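Local coordinates for laccase (Uncultured bacterium, PDB 4F7K), which probably oxidises phenolic and related substrates with molecular oxygen, as an extracellular laccase of the multicopper oxidase family, at residues Q41-E55 with V81-D95. Residues are numbered along the deposited sequence; the frame is centred on the assembly and turned at random.
Sequences QGEVFDIRFQNQIGE and VEAGGEFEYSFRAPD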
ATOM      1  N   GLN A  41       4.823   9.546 -14.557  1.00 49.98           N
ATOM      2  CA  GLN A  41       4.845   8.278 -15.293  1.00 51.44           C
ATOM      3  C   GLN A  41       5.907   8.334 -16.414  1.00 53.11           C
ATOM      4  O   GLN A  41       5.975   9.311 -17.172  1.00 54.19           O
ATOM      5  CB  GLN A  41       3.463   8.045 -15.922  1.00 52.75           C
ATOM      6  CG  GLN A  41       3.227   6.667 -16.443  1.00 52.67           C
ATOM      7  CD  GLN A  41       1.810   6.467 -17.007  1.00 53.56           C
ATOM      8  OE1 GLN A  41       0.959   7.357 -16.952  1.00 53.18           O
ATOM      9  NE2 GLN A  41       1.566   5.287 -17.540  1.00 52.77           N
ATOM     10  N   GLY A  42       6.742   7.304 -16.490  1.00 53.01           N
ATOM     11  CA  GLY A  42       7.727   7.172 -17.575  1.00 54.41           C
ATOM     12  C   GLY A  42       9.108   7.633 -17.157  1.00 54.56           C
ATOM     13  O   GLY A  42      10.109   7.332 -17.831  1.00 55.53           O
ATOM     14  N   GLU A  43       9.160   8.362 -16.036  1.00 52.79           N
ATOM     15  CA  GLU A  43      10.402   8.954 -15.542  1.00 52.98           C
ATOM     16  C   GLU A  43      11.174   8.042 -14.585  1.00 51.41           C
ATOM     17  O   GLU A  43      10.661   7.050 -14.074  1.00 50.32           O
ATOM     18  CB  GLU A  43      10.133  10.267 -14.819  1.00 52.85           C
ATOM     19  CG  GLU A  43       9.610  11.433 -15.642  1.00 55.05           C
ATOM     20  CD  GLU A  43       9.477  12.720 -14.789  1.00 57.93           C
ATOM     21  OE1 GLU A  43       9.277  12.637 -13.522  1.00 54.65           O
ATOM     22  OE2 GLU A  43       9.567  13.818 -15.398  1.00 59.35           O
ATOM     23  N   VAL A  44      12.418   8.413 -14.343  1.00 51.74           N
ATOM     24  CA  VAL A  44      13.317   7.617 -13.544  1.00 51.62           C
ATOM     25  C   VAL A  44      13.310   8.104 -12.108  1.00 49.33           C
ATOM     26  O   VAL A  44      13.434   9.303 -11.865  1.00 50.39           O
ATOM     27  CB  VAL A  44      14.764   7.671 -14.091  1.00 52.73           C
ATOM     28  CG1 VAL A  44      15.624   6.610 -13.420  1.00 52.68           C
ATOM     29  CG2 VAL A  44      14.766   7.458 -15.572  1.00 56.35           C
ATOM     30  N   PHE A  45      13.117   7.173 -11.182  1.00 47.61           N
ATOM     31  CA  PHE A  45      13.406   7.377  -9.763  1.00 45.58           C
ATOM     32  C   PHE A  45      14.839   6.944  -9.547  1.00 44.99           C
ATOM     33  O   PHE A  45      15.196   5.800  -9.832  1.00 45.00           O
ATOM     34  CB  PHE A  45      12.559   6.445  -8.890  1.00 44.17           C
ATOM     35  CG  PHE A  45      11.165   6.922  -8.633  1.00 45.24           C
ATOM     36  CD1 PHE A  45      10.887   7.737  -7.525  1.00 45.41           C
ATOM     37  CD2 PHE A  45      10.105   6.518  -9.460  1.00 46.22           C
ATOM     38  CE1 PHE A  45       9.562   8.152  -7.266  1.00 44.57           C
ATOM     39  CE2 PHE A  45       8.785   6.934  -9.209  1.00 44.07           C
ATOM     40  CZ  PHE A  45       8.519   7.754  -8.113  1.00 43.63           C
ATOM     41  N   ASP A  46      15.662   7.855  -9.054  1.00 44.80           N
ATOM     42  CA  ASP A  46      17.031   7.544  -8.689  0.50 45.12           C
ATOM     43  C   ASP A  46      17.164   7.776  -7.171  1.00 43.45           C
ATOM     44  O   ASP A  46      17.130   8.920  -6.725  1.00 43.44           O
ATOM     45  CB  ASP A  46      17.992   8.423  -9.503  0.50 46.93           C
ATOM     46  CG  ASP A  46      17.988   8.081 -11.007  0.50 49.61           C
ATOM     47  OD1 ASP A  46      18.224   6.907 -11.353  0.50 50.27           O
ATOM     48  OD2 ASP A  46      17.773   8.982 -11.850  0.50 51.31           O
ATOM     49  N   ILE A  47      17.306   6.697  -6.403  1.00 41.84           N
ATOM     50  CA  ILE A  47      17.240   6.736  -4.939  1.00 39.32           C
ATOM     51  C   ILE A  47      18.509   6.141  -4.317  1.00 39.25           C
ATOM     52  O   ILE A  47      18.860   4.996  -4.601  1.00 40.49           O
ATOM     53  CB  ILE A  47      15.964   5.988  -4.469  1.00 38.04           C
ATOM     54  CG1 ILE A  47      14.735   6.777  -4.930  1.00 39.22           C
ATOM     55  CG2 ILE A  47      15.932   5.779  -2.931  1.00 36.21           C
ATOM     56  CD1 ILE A  47      13.453   5.919  -5.242  1.00 41.66           C
ATOM     57  N   ARG A  48      19.221   6.931  -3.511  1.00 38.32           N
ATOM     58  CA  ARG A  48      20.362   6.403  -2.770  1.00 38.69           C
ATOM     59  C   ARG A  48      19.910   6.012  -1.338  1.00 36.60           C
ATOM     60  O   ARG A  48      19.776   6.868  -0.465  1.00 35.06           O
ATOM     61  CB  ARG A  48      21.557   7.373  -2.791  1.00 40.14           C
ATOM     62  CG  ARG A  48      22.865   6.820  -2.166  1.00 43.57           C
ATOM     63  CD  ARG A  48      24.018   7.852  -2.165  1.00 50.41           C
ATOM     64  NE  ARG A  48      24.949   7.663  -1.038  1.00 56.88           N
ATOM     65  CZ  ARG A  48      26.187   8.185  -0.940  1.00 61.15           C
ATOM     66  NH1 ARG A  48      26.713   8.933  -1.917  1.00 62.26           N
ATOM     67  NH2 ARG A  48      26.924   7.945   0.147  1.00 61.60           N
ATOM     68  N   PHE A  49      19.663   4.712  -1.145  1.00 35.25           N
ATOM     69  CA  PHE A  49      19.340   4.141   0.153  1.00 33.56           C
ATOM     70  C   PHE A  49      20.564   4.042   1.059  1.00 34.66           C
ATOM     71  O   PHE A  49      21.589   3.487   0.662  1.00 35.91           O
ATOM     72  CB  PHE A  49      18.716   2.750   0.007  1.00 32.61           C
ATOM     73  CG  PHE A  49      18.410   2.066   1.323  1.00 31.76           C
ATOM     74  CD1 PHE A  49      17.574   2.667   2.280  1.00 30.17           C
ATOM     75  CD2 PHE A  49      18.929   0.820   1.594  1.00 30.54           C
ATOM     76  CE1 PHE A  49      17.266   2.009   3.500  1.00 29.66           C
ATOM     77  CE2 PHE A  49      18.634   0.146   2.802  1.00 31.85           C
ATOM     78  CZ  PHE A  49      17.815   0.755   3.772  1.00 28.69           C
ATOM     79  N   GLN A  50      20.426   4.559   2.275  1.00 33.58           N
ATOM     80  CA  GLN A  50      21.487   4.547   3.281  1.00 35.77           C
ATOM     81  C   GLN A  50      20.992   3.881   4.574  1.00 34.35           C
ATOM     82  O   GLN A  50      20.026   4.334   5.166  1.00 32.67           O
ATOM     83  CB  GLN A  50      21.918   5.970   3.620  1.00 37.04           C
ATOM     84  CG  GLN A  50      22.457   6.763   2.473  1.00 42.59           C
ATOM     85  CD  GLN A  50      23.949   6.827   2.524  1.00 52.07           C
ATOM     86  OE1 GLN A  50      24.612   5.972   3.153  1.00 55.11           O
ATOM     87  NE2 GLN A  50      24.507   7.844   1.885  1.00 54.36           N
ATOM     88  N   ASN A  51      21.682   2.833   5.005  1.00 34.99           N
ATOM     89  CA  ASN A  51      21.280   2.049   6.181  1.00 34.86           C
ATOM     90  C   ASN A  51      21.903   2.573   7.488  1.00 35.14           C
ATOM     91  O   ASN A  51      23.077   2.294   7.782  1.00 36.34           O
ATOM     92  CB  ASN A  51      21.641   0.582   5.936  1.00 34.75           C
ATOM     93  CG  ASN A  51      21.186  -0.345   7.048  1.00 35.96           C
ATOM     94  OD1 ASN A  51      20.872   0.085   8.163  1.00 34.34           O
ATOM     95  ND2 ASN A  51      21.185  -1.646   6.757  1.00 36.14           N
ATOM     96  N   GLN A  52      21.137   3.355   8.254  1.00 34.20           N
ATOM     97  CA  GLN A  52      21.587   3.798   9.597  1.00 35.16           C
ATOM     98  C   GLN A  52      20.757   3.157  10.720  1.00 34.83           C
ATOM     99  O   GLN A  52      20.461   3.804  11.724  1.00 34.58           O
ATOM    100  CB  GLN A  52      21.547   5.328   9.757  1.00 34.10           C
ATOM    101  CG  GLN A  52      22.372   6.097   8.723  1.00 36.05           C
ATOM    102  CD  GLN A  52      22.449   7.599   9.011  1.00 38.07           C
ATOM    103  OE1 GLN A  52      21.660   8.154   9.793  1.00 38.15           O
ATOM    104  NE2 GLN A  52      23.397   8.264   8.374  1.00 40.46           N
ATOM    105  N   ILE A  53      20.374   1.896  10.561  1.00 34.75           N
ATOM    106  CA  ILE A  53      19.508   1.289  11.565  1.00 35.02           C
ATOM    107  C   ILE A  53      20.167   0.162  12.344  1.00 37.45           C
ATOM    108  O   ILE A  53      19.526  -0.435  13.225  1.00 37.56           O
ATOM    109  CB  ILE A  53      18.136   0.805  10.993  1.00 34.41           C
ATOM    110  CG1 ILE A  53      18.320  -0.407  10.075  1.00 33.56           C
ATOM    111  CG2 ILE A  53      17.366   1.975  10.349  1.00 29.84           C
ATOM    112  CD1 ILE A  53      17.031  -1.045   9.603  1.00 34.47           C
ATOM    113  N   GLY A  54      21.428  -0.129  12.024  1.00 38.75           N
ATOM    114  CA  GLY A  54      22.214  -1.054  12.823  1.00 40.73           C
ATOM    115  C   GLY A  54      22.019  -2.511  12.444  1.00 41.69           C
ATOM    116  O   GLY A  54      22.627  -3.383  13.057  1.00 42.79           O
ATOM    117  N   GLU A  55      21.196  -2.786  11.427  1.00 40.24           N
ATOM    118  CA  GLU A  55      20.988  -4.165  10.989  1.00 41.29           C
ATOM    119  C   GLU A  55      20.749  -4.227   9.481  1.00 40.12           C
ATOM    120  O   GLU A  55      20.508  -3.212   8.879  1.00 38.98           O
ATOM    121  CB  GLU A  55      19.852  -4.843  11.795  1.00 41.43           C
ATOM    122  CG  GLU A  55      18.547  -4.121  11.762  1.00 42.11           C
ATOM    123  CD  GLU A  55      17.514  -4.681  12.723  1.00 48.09           C
ATOM    124  OE1 GLU A  55      16.460  -5.152  12.238  1.00 48.87           O
ATOM    125  OE2 GLU A  55      17.738  -4.645  13.963  1.00 51.25           O
ATOM    126  N   VAL A  81      21.515  -5.025   2.434  1.00 42.83           N
ATOM    127  CA  VAL A  81      22.317  -3.836   2.662  1.00 42.76           C
ATOM    128  C   VAL A  81      22.766  -3.874   4.113  1.00 43.06           C
ATOM    129  O   VAL A  81      21.955  -3.734   5.033  1.00 42.36           O
ATOM    130  CB  VAL A  81      21.513  -2.540   2.342  1.00 41.37           C
ATOM    131  CG1 VAL A  81      22.395  -1.289   2.474  1.00 40.46           C
ATOM    132  CG2 VAL A  81      20.917  -2.627   0.941  1.00 40.38           C
ATOM    133  N   GLU A  82      24.050  -4.124   4.331  1.00 44.67           N
ATOM    134  CA  GLU A  82      24.548  -4.243   5.686  1.00 45.27           C
ATOM    135  C   GLU A  82      24.449  -2.890   6.359  1.00 43.33           C
ATOM    136  O   GLU A  82      24.306  -1.868   5.683  1.00 42.59           O
ATOM    137  CB  GLU A  82      25.980  -4.783   5.701  1.00 48.57           C
ATOM    138  CG  GLU A  82      26.093  -6.243   5.213  1.00 53.31           C
ATOM    139  CD  GLU A  82      25.354  -7.289   6.099  1.00 56.78           C
ATOM    140  OE1 GLU A  82      24.607  -6.937   7.051  1.00 57.32           O
ATOM    141  OE2 GLU A  82      25.519  -8.500   5.830  1.00 61.77           O
ATOM    142  N   ALA A  83      24.472  -2.882   7.684  1.00 42.01           N
ATOM    143  CA  ALA A  83      24.421  -1.640   8.416  1.00 40.89           C
ATOM    144  C   ALA A  83      25.603  -0.774   7.995  1.00 42.02           C
ATOM    145  O   ALA A  83      26.703  -1.280   7.757  1.00 42.99           O
ATOM    146  CB  ALA A  83      24.428  -1.912   9.909  1.00 41.12           C
ATOM    147  N   GLY A  84      25.355   0.523   7.843  1.00 41.15           N
ATOM    148  CA  GLY A  84      26.377   1.464   7.433  1.00 42.11           C
ATOM    149  C   GLY A  84      26.582   1.490   5.926  1.00 43.11           C
ATOM    150  O   GLY A  84      27.373   2.277   5.417  1.00 44.38           O
ATOM    151  N   GLY A  85      25.889   0.606   5.219  1.00 42.52           N
ATOM    152  CA  GLY A  85      26.036   0.481   3.775  1.00 43.03           C
ATOM    153  C   GLY A  85      25.008   1.256   2.989  1.00 41.29           C
ATOM    154  O   GLY A  85      24.140   1.908   3.547  1.00 40.18           O
ATOM    155  N   GLU A  86      25.098   1.163   1.677  1.00 42.22           N
ATOM    156  CA  GLU A  86      24.188   1.873   0.801  1.00 42.33           C
ATOM    157  C   GLU A  86      23.797   1.019  -0.413  1.00 42.56           C
ATOM    158  O   GLU A  86      24.436   0.014  -0.717  1.00 43.94           O
ATOM    159  CB  GLU A  86      24.800   3.200   0.346  1.00 42.70           C
ATOM    160  CG  GLU A  86      26.072   3.007  -0.408  1.00 48.81           C
ATOM    161  CD  GLU A  86      26.599   4.281  -0.989  1.00 55.07           C
ATOM    162  OE1 GLU A  86      27.119   5.115  -0.216  1.00 55.19           O
ATOM    163  OE2 GLU A  86      26.521   4.429  -2.231  1.00 60.11           O
ATOM    164  N   PHE A  87      22.753   1.456  -1.102  1.00 40.93           N
ATOM    165  CA  PHE A  87      22.268   0.799  -2.299  1.00 41.79           C
ATOM    166  C   PHE A  87      21.632   1.853  -3.182  1.00 41.22           C
ATOM    167  O   PHE A  87      20.836   2.678  -2.737  1.00 39.26           O
ATOM    168  CB  PHE A  87      21.218  -0.285  -1.977  1.00 40.30           C
ATOM    169  CG  PHE A  87      20.965  -1.231  -3.119  1.00 42.50           C
ATOM    170  CD1 PHE A  87      21.667  -2.435  -3.211  1.00 44.13           C
ATOM    171  CD2 PHE A  87      20.035  -0.919  -4.117  1.00 40.69           C
ATOM    172  CE1 PHE A  87      21.453  -3.303  -4.277  1.00 45.53           C
ATOM    173  CE2 PHE A  87      19.824  -1.780  -5.183  1.00 43.01           C
ATOM    174  CZ  PHE A  87      20.523  -2.977  -5.260  1.00 45.31           C
ATOM    175  N   GLU A  88      21.967   1.790  -4.452  1.00 42.93           N
ATOM    176  CA  GLU A  88      21.436   2.726  -5.417  1.00 43.66           C
ATOM    177  C   GLU A  88      20.205   2.105  -6.090  1.00 42.46           C
ATOM    178  O   GLU A  88      20.321   1.114  -6.834  1.00 42.98           O
ATOM    179  CB  GLU A  88      22.528   3.036  -6.452  1.00 46.03           C
ATOM    180  CG  GLU A  88      22.445   4.432  -7.033  1.00 49.49           C
ATOM    181  CD  GLU A  88      23.451   5.400  -6.413  0.50 51.36           C
ATOM    182  OE1 GLU A  88      24.423   5.790  -7.107  0.50 52.52           O
ATOM    183  OE2 GLU A  88      23.269   5.761  -5.235  0.50 49.63           O
ATOM    184  N   TYR A  89      19.024   2.642  -5.795  1.00 40.65           N
ATOM    185  CA  TYR A  89      17.812   2.164  -6.495  1.00 40.64           C
ATOM    186  C   TYR A  89      17.481   3.066  -7.658  1.00 41.77           C
ATOM    187  O   TYR A  89      17.234   4.265  -7.490  1.00 42.09           O
ATOM    188  CB  TYR A  89      16.597   2.066  -5.574  1.00 38.32           C
ATOM    189  CG  TYR A  89      16.716   0.979  -4.538  1.00 37.06           C
ATOM    190  CD1 TYR A  89      16.408  -0.353  -4.864  1.00 35.48           C
ATOM    191  CD2 TYR A  89      17.144   1.274  -3.221  1.00 33.51           C
ATOM    192  CE1 TYR A  89      16.509  -1.382  -3.907  1.00 34.67           C
ATOM    193  CE2 TYR A  89      17.260   0.242  -2.257  1.00 34.01           C
ATOM    194  CZ  TYR A  89      16.935  -1.073  -2.617  1.00 34.74           C
ATOM    195  OH  TYR A  89      17.026  -2.073  -1.690  1.00 36.19           O
ATOM    196  N   SER A  90      17.452   2.496  -8.841  1.00 42.93           N
ATOM    197  CA  SER A  90      17.155   3.291 -10.008  1.00 44.38           C
ATOM    198  C   SER A  90      16.239   2.557 -10.989  1.00 44.49           C
ATOM    199  O   SER A  90      16.629   1.556 -11.580  1.00 46.13           O
ATOM    200  CB  SER A  90      18.452   3.739 -10.670  1.00 45.64           C
ATOM    201  OG  SER A  90      18.183   4.122 -11.996  1.00 51.95           O
ATOM    202  N   PHE A  91      15.023   3.065 -11.155  1.00 43.16           N
ATOM    203  CA  PHE A  91      14.046   2.441 -12.039  1.00 44.44           C
ATOM    204  C   PHE A  91      13.096   3.473 -12.634  1.00 44.94           C
ATOM    205  O   PHE A  91      12.820   4.524 -12.024  1.00 42.98           O
ATOM    206  CB  PHE A  91      13.233   1.404 -11.253  1.00 42.57           C
ATOM    207  CG  PHE A  91      12.638   1.955  -9.993  1.00 40.22           C
ATOM    208  CD1 PHE A  91      11.369   2.506  -9.997  1.00 38.66           C
ATOM    209  CD2 PHE A  91      13.360   1.937  -8.799  1.00 38.03           C
ATOM    210  CE1 PHE A  91      10.831   3.029  -8.843  1.00 36.09           C
ATOM    211  CE2 PHE A  91      12.825   2.453  -7.639  1.00 35.11           C
ATOM    212  CZ  PHE A  91      11.568   2.996  -7.653  1.00 34.91           C
ATOM    213  N   ARG A  92      12.603   3.156 -13.830  1.00 47.69           N
ATOM    214  CA  ARG A  92      11.538   3.918 -14.485  1.00 49.18           C
ATOM    215  C   ARG A  92      10.206   3.425 -13.924  1.00 48.48           C
ATOM    216  O   ARG A  92      10.006   2.217 -13.775  1.00 50.30           O
ATOM    217  CB  ARG A  92      11.598   3.749 -16.011  1.00 51.56           C
ATOM    218  CG  ARG A  92      12.745   4.540 -16.673  1.00 52.61           C
ATOM    219  CD  ARG A  92      12.609   4.660 -18.219  1.00 55.74           C
ATOM    220  NE  ARG A  92      13.782   5.284 -18.856  1.00 53.88           N
ATOM    221  CZ  ARG A  92      13.960   6.597 -18.988  0.60 53.92           C
ATOM    222  NH1 ARG A  92      13.039   7.444 -18.537  0.60 51.10           N
ATOM    223  NH2 ARG A  92      15.060   7.069 -19.583  0.60 54.26           N
ATOM    224  N   ALA A  93       9.312   4.341 -13.566  1.00 47.68           N
ATOM    225  CA  ALA A  93       7.981   3.949 -13.107  1.00 46.55           C
ATOM    226  C   ALA A  93       7.023   4.016 -14.288  1.00 47.89           C
ATOM    227  O   ALA A  93       6.824   5.083 -14.866  1.00 50.23           O
ATOM    228  CB  ALA A  93       7.508   4.829 -11.946  1.00 44.96           C
ATOM    229  N   PRO A  94       6.457   2.867 -14.690  1.00 47.92           N
ATOM    230  CA  PRO A  94       5.692   2.849 -15.936  1.00 49.23           C
ATOM    231  C   PRO A  94       4.187   3.090 -15.726  1.00 48.58           C
ATOM    232  O   PRO A  94       3.463   3.325 -16.697  1.00 49.21           O
ATOM    233  CB  PRO A  94       5.943   1.424 -16.456  1.00 50.37           C
ATOM    234  CG  PRO A  94       6.005   0.611 -15.157  1.00 48.23           C
ATOM    235  CD  PRO A  94       6.615   1.512 -14.119  1.00 46.71           C
ATOM    236  N   ASP A  95       3.712   2.998 -14.484  1.00 45.40           N
ATOM    237  CA  ASP A  95       2.283   3.198 -14.214  1.00 45.65           C
ATOM    238  C   ASP A  95       1.999   4.354 -13.311  1.00 44.21           C
ATOM    239  O   ASP A  95       2.651   4.518 -12.270  1.00 43.99           O
ATOM    240  CB  ASP A  95       1.635   1.962 -13.610  1.00 44.82           C
ATOM    241  CG  ASP A  95       2.038   0.721 -14.298  1.00 46.51           C
ATOM    242  OD1 ASP A  95       1.756   0.593 -15.499  1.00 48.22           O
ATOM    243  OD2 ASP A  95       2.674  -0.123 -13.638  1.00 46.79           O
TER
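Phe45 CB sits over one face of the Phe91 ring, a CH-pi contact 4.0 Å from the centroid; the two rings are slid apart with planes at 25°, and Ala93 CB meets the Phe45 edge. The Tyr89 ring has Phe49 CB at its edge and Phe87 CD2 over the centre of one face, while Val81 CB touches the Phe49 edge. On the other side of the sheet Val44 CG2 lies over the Arg92 guanidinium, whose NH1 reaches Gly42 O in plane (3.0 Å). Glu86 OE1 comes over a face of the Arg48 guanidinium and forms a salt bridge with NH2 (2.9 Å). Asn51, its CG turned away from the backbone N (chi1 -176°) so that the amide reaches the loop at Val81, ties that loop to 52-55: ND2 gives one bond to Val81 O (2.8 Å), from above the carbonyl plane, and one to Glu55 O (2.7 Å), while OD1 takes Ile53 N in an Asx turn. Paired backbone bonds join antiparallel strands 44-51 and 86-92 of a cupredoxin-type domain. Strand 86-92 is outermost in its sheet, with 4-13 beyond 44-51; Phe45 packs on strand 116-122, and Tyr89 and Phe91 meet Trp61 of strand 59-62, both in the facing sheet.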